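Local coordinates for uncharacterized protein (Cricetid herpesvirus 2, PDB 4ZKQ) that probably binds host chemokines as a decoy receptor of a rodent gammaherpesvirus, a member of a group of structurally related herpesvirus chemokine-binding proteins, at residues Gln24-Arg29 with Lys382-Thr387; Gly142-Leu147 with Phe168-Gly173; Phe295-Phe300 with Met359-Asp364. One frame throughout, in Å; residues are numbered along the deposited sequence.

Interaction 1. Residues Gln24-Arg29 with Lys382-Thr387; sequences QDILFR and KMESGT
Gln24 reaches from edge strand 23-26 to Glu384 and Ser385, where strand 378-384 passes into a loop. From CB, the chain sets off with CG between its own backbone N and carbonyl carbon (chi1 63°) and then runs extended. CG passes Gly386 O at 3.6 Å, and CD lies 3.6 Å from Glu384 OE1. At the tip, both protons of NE2 are used: one goes to Glu384 OE1 at 2.9 Å, almost straight at 168° but from above the carboxylate plane, the other to Ser385 O, also 2.9 Å from NE2. Both acceptors lie close to the amide plane, while OE1 of Gln24 accepts from Lys215. Two residues on, Ile26 lays its CG1 against Glu384 O and Ser385 C, and its CD1 is 4.0 Å from Glu384 CG. A water accepts from Gln24 N and lies close to Gly386 O. Glu384 OE1 also takes a salt bridge from Lys54. With both ends of the amide engaged, its rotation is fixed, and the lysine with the amide donor should keep this buried carboxylate ionised, joining two sheets by charge as well as by hydrogen bonds.

Interaction 2. Residues Gly142-Leu147 with Phe168-Gly173; sequences GTEESL and FKELSG
Thr143 O, beside Phe168, accepts the backbone N-H of Ser146 at 3.1 Å and so closes the type I turn from Thr143 to Ser146; the hydroxyl OG of Ser146 lies 3.0 Å from the same oxygen. Phe168 CE1 is 4.0 Å from Thr143 O and meets Gly142 O with the ring edge, near the ring plane. The far end of the ring lies against the next residue, with CZ 4.0 Å from Glu144 CA and CE2 at the same distance from Glu144 CG. This reach comes from CG of Phe168 standing opposite its backbone N (chi1 -172°), which sends the ring over to the turn. Glu144 leaves its turn extended and at about a right angle to the phenylalanine, its carboxylate plane 78° from that of the ring. Its two oxygens accept backbone N-H groups of neighbouring residues in a loop: OE1 that of Thr80, OE2 that of Cys81, whose sulfur is tied to Cys84. Glu144 OE2 also comes within 3.8 Å of Glu170 OE2, the carboxylate planes 24° apart. Two like charges at that spacing would tend to raise the proton affinity of one of them, a cost that the amide donors on Glu144 probably offset in part. A second type I turn, Glu170 to Gly173, is closed by Gly173 N and Glu170 O, 2.7 Å apart. Strands 132-143 and 161-169 flank strand 85-94 in the seven-stranded sheet, bonding through Gly142 to Gly86 and through Lys169 to Arg87, and the Phe168 side chain reaches across strand 85-94 to the turn. After the first turn the chain enters strand 147-152 of a second sheet, while Leu171 and Ser172 touch strand 324-330.

Interaction 3. Residues Phe295-Phe300 with Met359-Asp364; sequences FYTDLF and MTVRLD
The antiparallel pairing of strands 290-296 and 360-366 brings Phe295-Tyr296 alongside Met359-Val361. Phe295 and Val361 form the hydrogen-bonded pair: Val361 N gives to Phe295 O at 2.9 Å, and Phe295 N returns a bond to Val361 O at 3.1 Å. Tyr296 and Thr360 are the following non-hydrogen-bonded pair, and Thr297 N then donates to Met359 O at 3.2 Å. On the other flank, Met359 and Thr360 face His355 in a G1 beta bulge, and Met359, the first bulge residue, has positive phi (56°). On the side of Phe295, the branch point of Val361 does the touching: its CB sits over one ring face, 3.8 Å from the ring centroid but nearer the rim, in a CH-pi contact in which CB and Phe295 CZ are 3.4 Å apart. CG2 of Val361 also meets Thr297 CG2 at 3.8 Å and points at the edge of the Phe300 ring. On the Tyr296 side, Met359 runs alongside the phenol, and its bent end (chi3 74°) curls CE to 3.6 Å from Tyr296 OH and brings SD within Met-aromatic range, oblique to the ring. Thr297 OG1 accepts from Leu299 N at 3.0 Å, an ST turn that bends the chain away from the pairing, and the same hydroxyl is bonded to Glu390. Strand 360-366 lies between strands 290-296 and 350-355 in a four-stranded antiparallel sheet, with Val361 touching Leu352 and Tyr354 of the latter. Phe295 rests on Leu381 and Met383 of strand 378-384 and on Tyr394 of strand 388-395, and Arg392 forms a cation-pi contact with its ring.

Interaction 1 touches both of the others, its centre about 17 Å from that of interaction 2 and about 16 Å from that of interaction 3. Interactions 1 and 2 reach the same seven-stranded sheet and meet at Arg29 NH2 and Gly173 O, 3.9 Å apart. Toward interaction 3 the packing is closer: Met383 sets its CE 3.5 Å from Phe300 CZ and its CB 3.5 Å from Leu299 CD2, and strands 360-366 and 378-384 follow one another along the chain. Interactions 2 and 3 do not touch, their nearest atoms lying about 12 Å apart. No chemokine is bound here, so none of the three can be assigned to ligand recognition.

Interaction 1. Residues Gln24-Arg29 with Lys382-Thr387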
loop_
_atom_site.group_PDB
_atom_site.type_symbol
_atom_site.label_atom_id
_atom_site.label_comp_id
_atom_site.label_asym_id
_atom_site.label_seq_id
_atom_site.Cartn_x
_atom_site.Cartn_y
_atom_site.Cartn_z
ATOM N N GLN A 24 -5.525 10.955 -0.512
ATOM C CA GLN A 24 -6.296 9.725 -0.432
ATOM C C GLN A 24 -7.735 9.967 -0.005
ATOM O O GLN A 24 -8.026 10.916 0.729
ATOM C CB GLN A 24 -5.622 8.741 0.524
ATOM C CG GLN A 24 -5.527 9.217 1.974
ATOM C CD GLN A 24 -4.962 8.157 2.894
ATOM O OE1 GLN A 24 -3.981 7.497 2.566
ATOM N NE2 GLN A 24 -5.589 7.980 4.052
ATOM N N ASP A 25 -8.622 9.118 -0.518
ATOM C CA ASP A 25 -9.996 8.998 -0.039
ATOM C C ASP A 25 -10.161 7.663 0.653
ATOM O O ASP A 25 -9.655 6.649 0.160
ATOM C CB ASP A 25 -11.008 9.066 -1.184
ATOM C CG ASP A 25 -11.064 10.427 -1.850
ATOM O OD1 ASP A 25 -10.714 11.430 -1.197
ATOM O OD2 ASP A 25 -11.469 10.483 -3.028
ATOM N N ILE A 26 -10.881 7.647 1.771
ATOM C CA ILE A 26 -11.415 6.395 2.300
ATOM C C ILE A 26 -12.762 6.151 1.629
ATOM O O ILE A 26 -13.602 7.047 1.567
ATOM C CB ILE A 26 -11.596 6.423 3.828
ATOM C CG1 ILE A 26 -10.341 6.973 4.503
ATOM C CG2 ILE A 26 -11.948 5.024 4.357
ATOM C CD1 ILE A 26 -9.074 6.213 4.157
ATOM N N LEU A 27 -12.965 4.943 1.126
ATOM C CA LEU A 27 -14.175 4.641 0.375
ATOM C C LEU A 27 -15.128 3.838 1.247
ATOM O O LEU A 27 -14.750 3.351 2.312
ATOM C CB LEU A 27 -13.830 3.883 -0.910
ATOM C CG LEU A 27 -12.856 4.633 -1.832
ATOM C CD1 LEU A 27 -12.306 3.729 -2.938
ATOM C CD2 LEU A 27 -13.493 5.870 -2.441
ATOM N N PHE A 28 -16.367 3.709 0.790
ATOM C CA PHE A 28 -17.376 2.952 1.515
ATOM C C PHE A 28 -18.067 1.998 0.552
ATOM O O PHE A 28 -19.144 2.295 0.045
ATOM C CB PHE A 28 -18.385 3.915 2.163
ATOM C CG PHE A 28 -19.248 3.294 3.237
ATOM C CD1 PHE A 28 -18.910 2.092 3.837
ATOM C CD2 PHE A 28 -20.410 3.929 3.644
ATOM C CE1 PHE A 28 -19.711 1.541 4.821
ATOM C CE2 PHE A 28 -21.212 3.380 4.625
ATOM C CZ PHE A 28 -20.863 2.186 5.211
ATOM N N ARG A 29 -17.452 0.852 0.275
ATOM C CA ARG A 29 -18.026 -0.033 -0.723
ATOM C C ARG A 29 -19.204 -0.801 -0.126
ATOM O O ARG A 29 -19.274 -1.054 1.079
ATOM C CB ARG A 29 -16.984 -0.993 -1.298
ATOM C CG ARG A 29 -16.352 -1.943 -0.332
ATOM C CD ARG A 29 -15.377 -2.807 -1.110
ATOM N NE ARG A 29 -14.357 -3.428 -0.272
ATOM C CZ ARG A 29 -13.961 -4.697 -0.355
ATOM N NH1 ARG A 29 -14.510 -5.546 -1.222
ATOM N NH2 ARG A 29 -13.004 -5.125 0.451
ATOM N N LYS A 382 -3.555 1.228 12.864
ATOM C CA LYS A 382 -3.627 2.490 12.148
ATOM C C LYS A 382 -5.083 2.817 11.864
ATOM O O LYS A 382 -5.864 1.951 11.480
ATOM C CB LYS A 382 -2.827 2.445 10.847
ATOM C CG LYS A 382 -2.869 3.767 10.083
ATOM C CD LYS A 382 -1.856 3.830 8.953
ATOM C CE LYS A 382 -2.174 2.839 7.857
ATOM N NZ LYS A 382 -1.318 3.062 6.657
ATOM N N MET A 383 -5.429 4.076 12.084
ATOM C CA MET A 383 -6.761 4.586 11.805
ATOM C C MET A 383 -6.583 5.862 10.997
ATOM O O MET A 383 -5.790 6.727 11.366
ATOM C CB MET A 383 -7.530 4.841 13.102
ATOM C CG MET A 383 -7.738 3.586 13.948
ATOM S SD MET A 383 -8.728 3.857 15.432
ATOM C CE MET A 383 -10.328 4.242 14.721
ATOM N N GLU A 384 -7.292 5.966 9.879
ATOM C CA GLU A 384 -7.076 7.070 8.954
ATOM C C GLU A 384 -8.355 7.520 8.266
ATOM O O GLU A 384 -9.223 6.712 7.931
ATOM C CB GLU A 384 -6.047 6.678 7.888
ATOM C CG GLU A 384 -6.423 5.432 7.106
ATOM C CD GLU A 384 -5.301 4.918 6.224
ATOM O OE1 GLU A 384 -4.612 5.742 5.596
ATOM O OE2 GLU A 384 -5.117 3.683 6.152
ATOM N N SER A 385 -8.441 8.827 8.065
ATOM C CA SER A 385 -9.418 9.432 7.185
ATOM C C SER A 385 -8.698 9.825 5.911
ATOM O O SER A 385 -7.588 9.369 5.660
ATOM C CB SER A 385 -10.054 10.653 7.842
ATOM O OG SER A 385 -9.064 11.624 8.115
ATOM N N GLY A 386 -9.321 10.685 5.120
ATOM C CA GLY A 386 -8.684 11.209 3.927
ATOM C C GLY A 386 -7.570 12.194 4.223
ATOM O O GLY A 386 -6.666 12.371 3.405
ATOM N N THR A 387 -7.625 12.828 5.395
ATOM C CA THR A 387 -6.732 13.940 5.716
ATOM C C THR A 387 -5.889 13.736 6.983
ATOM O O THR A 387 -4.961 14.509 7.234
ATOM C CB THR A 387 -7.535 15.235 5.890
ATOM O OG1 THR A 387 -8.523 15.044 6.908
ATOM C CG2 THR A 387 -8.219 15.617 4.588
HETATM O O HOH W 1 -4.698 12.595 1.798
#

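Interaction 2. Residues Gly142-Leu147 with Phe168-Gly173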
loop_
_atom_site.group_PDB
_atom_site.type_symbol
_atom_site.label_atom_id
_atom_site.label_comp_id
_atom_site.label_asym_id
_atom_site.label_seq_id
_atom_site.Cartn_x
_atom_site.Cartn_y
_atom_site.Cartn_z
ATOM N N GLY A 142 3.286 -10.309 -3.377
ATOM C CA GLY A 142 4.466 -9.770 -2.731
ATOM C C GLY A 142 4.114 -9.012 -1.479
ATOM O O GLY A 142 2.951 -8.960 -1.081
ATOM N N THR A 143 5.122 -8.415 -0.857
ATOM C CA THR A 143 4.899 -7.633 0.346
ATOM C C THR A 143 4.458 -6.239 -0.033
ATOM O O THR A 143 4.466 -5.879 -1.212
ATOM C CB THR A 143 6.162 -7.537 1.212
ATOM O OG1 THR A 143 7.128 -6.712 0.545
ATOM C CG2 THR A 143 6.741 -8.907 1.475
ATOM N N GLU A 144 4.087 -5.450 0.973
ATOM C CA GLU A 144 3.701 -4.053 0.778
ATOM C C GLU A 144 4.723 -3.203 0.056
ATOM O O GLU A 144 4.364 -2.235 -0.615
ATOM C CB GLU A 144 3.446 -3.372 2.115
ATOM C CG GLU A 144 2.143 -3.703 2.771
ATOM C CD GLU A 144 1.868 -2.771 3.925
ATOM O OE1 GLU A 144 2.733 -1.916 4.233
ATOM O OE2 GLU A 144 0.789 -2.898 4.530
ATOM N N GLU A 145 5.995 -3.539 0.241
ATOM C CA GLU A 145 7.094 -2.737 -0.281
ATOM C C GLU A 145 7.409 -3.046 -1.743
ATOM O O GLU A 145 8.263 -2.401 -2.354
ATOM C CB GLU A 145 8.342 -2.963 0.576
ATOM C CG GLU A 145 8.049 -3.007 2.070
ATOM C CD GLU A 145 9.288 -2.795 2.913
ATOM O OE1 GLU A 145 9.841 -3.794 3.419
ATOM O OE2 GLU A 145 9.707 -1.629 3.065
ATOM N N SER A 146 6.715 -4.025 -2.308
ATOM C CA SER A 146 7.008 -4.459 -3.668
ATOM C C SER A 146 6.603 -3.423 -4.694
ATOM O O SER A 146 5.907 -2.456 -4.381
ATOM C CB SER A 146 6.307 -5.785 -3.968
ATOM O OG SER A 146 6.690 -6.762 -3.026
ATOM N N LEU A 147 7.048 -3.644 -5.927
ATOM C CA LEU A 147 6.880 -2.682 -6.998
ATOM C C LEU A 147 6.305 -3.325 -8.243
ATOM O O LEU A 147 6.476 -4.518 -8.481
ATOM C CB LEU A 147 8.222 -2.040 -7.341
ATOM C CG LEU A 147 9.045 -1.523 -6.168
ATOM C CD1 LEU A 147 10.413 -1.117 -6.673
ATOM C CD2 LEU A 147 8.340 -0.360 -5.485
ATOM N N PHE A 168 -4.291 -3.437 -4.240
ATOM C CA PHE A 168 -3.520 -4.294 -3.339
ATOM C C PHE A 168 -4.431 -4.874 -2.264
ATOM O O PHE A 168 -4.948 -4.147 -1.407
ATOM C CB PHE A 168 -2.375 -3.504 -2.700
ATOM C CG PHE A 168 -1.409 -4.350 -1.907
ATOM C CD1 PHE A 168 -0.425 -5.087 -2.543
ATOM C CD2 PHE A 168 -1.473 -4.387 -0.529
ATOM C CE1 PHE A 168 0.469 -5.863 -1.812
ATOM C CE2 PHE A 168 -0.585 -5.158 0.205
ATOM C CZ PHE A 168 0.384 -5.896 -0.437
ATOM N N LYS A 169 -4.657 -6.179 -2.332
ATOM C CA LYS A 169 -5.456 -6.856 -1.319
ATOM C C LYS A 169 -4.544 -7.266 -0.180
ATOM O O LYS A 169 -3.725 -8.176 -0.316
ATOM C CB LYS A 169 -6.190 -8.072 -1.885
ATOM C CG LYS A 169 -7.205 -8.618 -0.894
ATOM C CD LYS A 169 -8.089 -9.697 -1.478
ATOM C CE LYS A 169 -9.330 -9.888 -0.613
ATOM N NZ LYS A 169 -10.238 -10.939 -1.148
ATOM N N GLU A 170 -4.669 -6.554 0.934
ATOM C CA GLU A 170 -3.856 -6.815 2.107
ATOM C C GLU A 170 -4.214 -8.137 2.752
ATOM O O GLU A 170 -5.266 -8.729 2.482
ATOM C CB GLU A 170 -4.016 -5.690 3.137
ATOM C CG GLU A 170 -3.515 -4.350 2.651
ATOM C CD GLU A 170 -3.501 -3.287 3.736
ATOM O OE1 GLU A 170 -4.206 -3.458 4.748
ATOM O OE2 GLU A 170 -2.786 -2.278 3.573
ATOM N N LEU A 171 -3.329 -8.587 3.626
ATOM C CA LEU A 171 -3.568 -9.802 4.386
ATOM C C LEU A 171 -4.905 -9.693 5.121
ATOM O O LEU A 171 -5.653 -10.661 5.226
ATOM C CB LEU A 171 -2.410 -10.043 5.356
ATOM C CG LEU A 171 -2.432 -11.319 6.192
ATOM C CD1 LEU A 171 -2.384 -12.559 5.308
ATOM C CD2 LEU A 171 -1.261 -11.292 7.156
ATOM N N SER A 172 -5.218 -8.490 5.593
ATOM C CA SER A 172 -6.496 -8.233 6.253
ATOM C C SER A 172 -7.707 -8.474 5.354
ATOM O O SER A 172 -8.814 -8.689 5.841
ATOM C CB SER A 172 -6.553 -6.793 6.738
ATOM O OG SER A 172 -6.615 -5.918 5.622
ATOM N N GLY A 173 -7.494 -8.394 4.045
ATOM C CA GLY A 173 -8.588 -8.386 3.089
ATOM C C GLY A 173 -8.934 -6.987 2.605
ATOM O O GLY A 173 -9.709 -6.822 1.662
#

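Interaction 3. Residues Phe295-Phe300 with Met359-Asp364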
loop_
_atom_site.group_PDB
_atom_site.type_symbol
_atom_site.label_atom_id
_atom_site.label_comp_id
_atom_site.label_asym_id
_atom_site.label_seq_id
_atom_site.Cartn_x
_atom_site.Cartn_y
_atom_site.Cartn_z
ATOM N N PHE A 295 -7.773 4.809 24.136
ATOM C CA PHE A 295 -7.187 6.117 23.893
ATOM C C PHE A 295 -8.252 7.053 23.352
ATOM O O PHE A 295 -9.256 6.614 22.781
ATOM C CB PHE A 295 -6.011 6.025 22.916
ATOM C CG PHE A 295 -6.366 5.401 21.590
ATOM C CD1 PHE A 295 -6.849 6.175 20.550
ATOM C CD2 PHE A 295 -6.204 4.044 21.386
ATOM C CE1 PHE A 295 -7.172 5.602 19.331
ATOM C CE2 PHE A 295 -6.527 3.463 20.174
ATOM C CZ PHE A 295 -7.009 4.245 19.145
ATOM N N TYR A 296 -8.029 8.343 23.558
ATOM C CA TYR A 296 -8.869 9.386 22.991
ATOM C C TYR A 296 -8.332 9.775 21.618
ATOM O O TYR A 296 -7.120 9.763 21.389
ATOM C CB TYR A 296 -8.909 10.602 23.925
ATOM C CG TYR A 296 -9.319 11.902 23.263
ATOM C CD1 TYR A 296 -8.380 12.716 22.636
ATOM C CD2 TYR A 296 -10.643 12.327 23.279
ATOM C CE1 TYR A 296 -8.749 13.904 22.034
ATOM C CE2 TYR A 296 -11.021 13.516 22.682
ATOM C CZ TYR A 296 -10.070 14.300 22.060
ATOM O OH TYR A 296 -10.438 15.484 21.462
ATOM N N THR A 297 -9.233 10.114 20.704
ATOM C CA THR A 297 -8.832 10.619 19.396
ATOM C C THR A 297 -9.893 11.557 18.834
ATOM O O THR A 297 -11.085 11.356 19.063
ATOM C CB THR A 297 -8.584 9.465 18.394
ATOM O OG1 THR A 297 -8.296 10.005 17.100
ATOM C CG2 THR A 297 -9.800 8.558 18.302
ATOM N N ASP A 298 -9.450 12.582 18.110
ATOM C CA ASP A 298 -10.355 13.490 17.412
ATOM C C ASP A 298 -10.475 13.097 15.945
ATOM O O ASP A 298 -10.979 13.863 15.134
ATOM C CB ASP A 298 -9.865 14.936 17.525
ATOM C CG ASP A 298 -8.507 15.145 16.877
ATOM O OD1 ASP A 298 -7.752 14.158 16.739
ATOM O OD2 ASP A 298 -8.194 16.293 16.506
ATOM N N LEU A 299 -10.008 11.898 15.613
ATOM C CA LEU A 299 -9.935 11.469 14.227
ATOM C C LEU A 299 -11.297 11.498 13.541
ATOM O O LEU A 299 -11.404 11.907 12.387
ATOM C CB LEU A 299 -9.340 10.059 14.139
ATOM C CG LEU A 299 -9.254 9.475 12.729
ATOM C CD1 LEU A 299 -8.245 10.255 11.898
ATOM C CD2 LEU A 299 -8.901 7.999 12.783
ATOM N N PHE A 300 -12.337 11.066 14.244
ATOM C CA PHE A 300 -13.645 10.937 13.617
ATOM C C PHE A 300 -14.295 12.293 13.356
ATOM O O PHE A 300 -15.307 12.368 12.662
ATOM C CB PHE A 300 -14.553 10.053 14.471
ATOM C CG PHE A 300 -14.130 8.617 14.491
ATOM C CD1 PHE A 300 -14.576 7.738 13.523
ATOM C CD2 PHE A 300 -13.262 8.152 15.460
ATOM C CE1 PHE A 300 -14.174 6.419 13.530
ATOM C CE2 PHE A 300 -12.859 6.831 15.473
ATOM C CZ PHE A 300 -13.317 5.965 14.505
ATOM N N MET A 359 -15.376 9.879 22.798
ATOM C CA MET A 359 -14.379 9.914 21.732
ATOM C C MET A 359 -13.210 9.017 22.112
ATOM O O MET A 359 -12.045 9.405 22.011
ATOM C CB MET A 359 -13.913 11.346 21.471
ATOM C CG MET A 359 -15.022 12.256 20.960
ATOM S SD MET A 359 -14.691 14.008 21.215
ATOM C CE MET A 359 -13.448 14.334 19.969
ATOM N N THR A 360 -13.549 7.815 22.562
ATOM C CA THR A 360 -12.573 6.846 23.028
ATOM C C THR A 360 -12.633 5.581 22.192
ATOM O O THR A 360 -13.698 4.991 22.007
ATOM C CB THR A 360 -12.808 6.484 24.512
ATOM O OG1 THR A 360 -12.797 7.679 25.299
ATOM C CG2 THR A 360 -11.722 5.536 25.024
ATOM N N VAL A 361 -11.478 5.179 21.680
ATOM C CA VAL A 361 -11.345 3.907 20.997
ATOM C C VAL A 361 -10.894 2.876 22.005
ATOM O O VAL A 361 -10.112 3.182 22.905
ATOM C CB VAL A 361 -10.333 3.975 19.837
ATOM C CG1 VAL A 361 -10.131 2.601 19.206
ATOM C CG2 VAL A 361 -10.796 4.956 18.795
ATOM N N ARG A 362 -11.393 1.658 21.845
ATOM C CA ARG A 362 -10.905 0.526 22.605
ATOM C C ARG A 362 -10.463 -0.583 21.658
ATOM O O ARG A 362 -11.231 -1.041 20.805
ATOM C CB ARG A 362 -11.974 0.017 23.575
ATOM C CG ARG A 362 -11.582 -1.261 24.303
ATOM C CD ARG A 362 -12.593 -1.635 25.381
ATOM N NE ARG A 362 -12.385 -2.994 25.879
ATOM C CZ ARG A 362 -12.919 -3.476 27.000
ATOM N NH1 ARG A 362 -13.693 -2.712 27.760
ATOM N NH2 ARG A 362 -12.673 -4.726 27.370
ATOM N N LEU A 363 -9.208 -0.988 21.815
ATOM C CA LEU A 363 -8.650 -2.136 21.117
ATOM C C LEU A 363 -8.458 -3.301 22.074
ATOM O O LEU A 363 -7.721 -3.186 23.054
ATOM C CB LEU A 363 -7.308 -1.776 20.476
ATOM C CG LEU A 363 -6.556 -2.920 19.793
ATOM C CD1 LEU A 363 -7.305 -3.417 18.570
ATOM C CD2 LEU A 363 -5.154 -2.477 19.415
ATOM N N ASP A 364 -9.115 -4.420 21.784
ATOM C CA ASP A 364 -8.920 -5.647 22.544
ATOM C C ASP A 364 -8.042 -6.595 21.760
ATOM O O ASP A 364 -8.279 -6.842 20.577
ATOM C CB ASP A 364 -10.256 -6.314 22.866
ATOM C CG ASP A 364 -11.170 -5.422 23.665
ATOM O OD1 ASP A 364 -10.685 -4.775 24.616
ATOM O OD2 ASP A 364 -12.373 -5.356 23.335
#